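Local coordinates for eukaryotic translation initiation factor 2A (Schizosaccharomyces pombe, PDB 3WJ9), which probably directs methionyl-tRNAi to 40S ribosomal subunits in early translation of a few specific mRNAs, and is represented here by its beta-propeller part, at residues 220-223 with 228-231. Numbering follows the deposited sequence.
Sequences FKWN and SLLV
L229 wedges between the rings of F220 and W222 on one face of an antiparallel hairpin, with the most surface covered by the other strand, 86 Å². Its CD1 lies over the W222 five-membered ring, 3.6 Å from the centroid and 15° off the normal, a CH-pi contact. CD2 meets F220 CD1 at 3.5 Å, and both methyls touch both rings. Chi1 of 170° sets CG anti to the backbone N; chi2 then turns the methyls toward the rings. V231 CG2 extends the apolar patch, reaching F220 CE1 at 3.8 Å.

Between these strands the other face meets less closely: K221 and L230 touch through CB atoms 3.8 Å apart, and the partly exposed lysine then leads away. Their backbones form the hydrogen-bonded pair, K221 N to L230 O at 3.0 Å and L230 N to K221 O at 3.2 Å. Toward the turn, S228 N points in plane at a lone pair of N223 OD1 (3.2 Å, 137° at hydrogen), but S228 O crowds that oxygen, making the amide orientation doubtful.

Strand 228-233 is flanked by 220-222 and 242-247. Neighbouring blades sandwich the hairpin: A182 of strand 180-185 packs against F220, W222 and L229; on strand 271-276, V274 and W276 cover buried L230, and the W276 indole N-H gives K221 O a second bond.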
loop_
_atom_site.group_PDB
_atom_site.type_symbol
_atom_site.label_atom_id
_atom_site.label_comp_id
_atom_site.label_asym_id
_atom_site.label_seq_id
_atom_site.Cartn_x
_atom_site.Cartn_y
_atom_site.Cartn_z
ATOM N N PHE A 220 12.090 -1.197 -0.640
ATOM C CA PHE A 220 11.892 -2.639 -0.750
ATOM C C PHE A 220 10.584 -2.982 -1.450
ATOM O O PHE A 220 9.590 -2.271 -1.308
ATOM C CB PHE A 220 11.922 -3.291 0.634
ATOM C CG PHE A 220 13.307 -3.545 1.153
ATOM C CD1 PHE A 220 14.146 -4.438 0.512
ATOM C CD2 PHE A 220 13.767 -2.897 2.284
ATOM C CE1 PHE A 220 15.418 -4.678 0.985
ATOM C CE2 PHE A 220 15.040 -3.132 2.764
ATOM C CZ PHE A 220 15.867 -4.025 2.114
ATOM N N LYS A 221 10.587 -4.080 -2.198
ATOM C CA LYS A 221 9.393 -4.509 -2.918
ATOM C C LYS A 221 9.301 -6.027 -3.040
ATOM O O LYS A 221 9.630 -6.593 -4.082
ATOM C CB LYS A 221 9.357 -3.876 -4.311
ATOM C CG LYS A 221 8.036 -3.216 -4.662
ATOM C CD LYS A 221 8.158 -1.702 -4.648
ATOM C CE LYS A 221 6.816 -1.034 -4.881
ATOM N NZ LYS A 221 6.939 0.446 -4.938
ATOM N N TRP A 222 8.853 -6.679 -1.970
ATOM C CA TRP A 222 8.589 -8.116 -2.004
ATOM C C TRP A 222 7.434 -8.414 -2.959
ATOM O O TRP A 222 6.648 -7.524 -3.288
ATOM C CB TRP A 222 8.262 -8.650 -0.603
ATOM C CG TRP A 222 9.454 -8.920 0.275
ATOM C CD1 TRP A 222 9.980 -8.092 1.224
ATOM C CD2 TRP A 222 10.253 -10.109 0.297
ATOM N NE1 TRP A 222 11.060 -8.688 1.830
ATOM C CE2 TRP A 222 11.250 -9.929 1.276
ATOM C CE3 TRP A 222 10.227 -11.310 -0.418
ATOM C CZ2 TRP A 222 12.209 -10.897 1.557
ATOM C CZ3 TRP A 222 11.183 -12.269 -0.142
ATOM C CH2 TRP A 222 12.157 -12.059 0.839
ATOM N N ASN A 223 7.334 -9.661 -3.410
ATOM C CA ASN A 223 6.178 -10.090 -4.189
ATOM C C ASN A 223 5.248 -10.939 -3.328
ATOM O O ASN A 223 5.625 -11.343 -2.227
ATOM C CB ASN A 223 6.614 -10.857 -5.444
ATOM C CG ASN A 223 7.634 -11.942 -5.152
ATOM O OD1 ASN A 223 8.512 -11.776 -4.309
ATOM N ND2 ASN A 223 7.522 -13.064 -5.856
ATOM N N SER A 228 11.185 -13.499 -3.760
ATOM C CA SER A 228 12.030 -12.533 -4.454
ATOM C C SER A 228 11.852 -11.126 -3.891
ATOM O O SER A 228 10.834 -10.828 -3.274
ATOM C CB SER A 228 11.720 -12.551 -5.948
ATOM O OG SER A 228 11.966 -13.833 -6.500
ATOM N N LEU A 229 12.834 -10.256 -4.108
ATOM C CA LEU A 229 12.787 -8.932 -3.493
ATOM C C LEU A 229 13.540 -7.848 -4.264
ATOM O O LEU A 229 14.768 -7.886 -4.375
ATOM C CB LEU A 229 13.339 -9.008 -2.070
ATOM C CG LEU A 229 13.581 -7.670 -1.375
ATOM C CD1 LEU A 229 12.270 -6.942 -1.116
ATOM C CD2 LEU A 229 14.345 -7.899 -0.092
ATOM N N LEU A 230 12.791 -6.870 -4.768
ATOM C CA LEU A 230 13.370 -5.724 -5.461
ATOM C C LEU A 230 13.909 -4.687 -4.478
ATOM O O LEU A 230 13.293 -4.413 -3.447
ATOM C CB LEU A 230 12.332 -5.073 -6.374
ATOM C CG LEU A 230 11.858 -5.876 -7.583
ATOM C CD1 LEU A 230 10.747 -5.139 -8.306
ATOM C CD2 LEU A 230 13.011 -6.152 -8.529
ATOM N N VAL A 231 15.060 -4.109 -4.812
ATOM C CA VAL A 231 15.702 -3.102 -3.971
ATOM C C VAL A 231 16.032 -1.858 -4.795
ATOM O O VAL A 231 16.558 -1.961 -5.900
ATOM C CB VAL A 231 16.991 -3.650 -3.320
ATOM C CG1 VAL A 231 17.567 -2.636 -2.346
ATOM C CG2 VAL A 231 16.716 -4.971 -2.610
#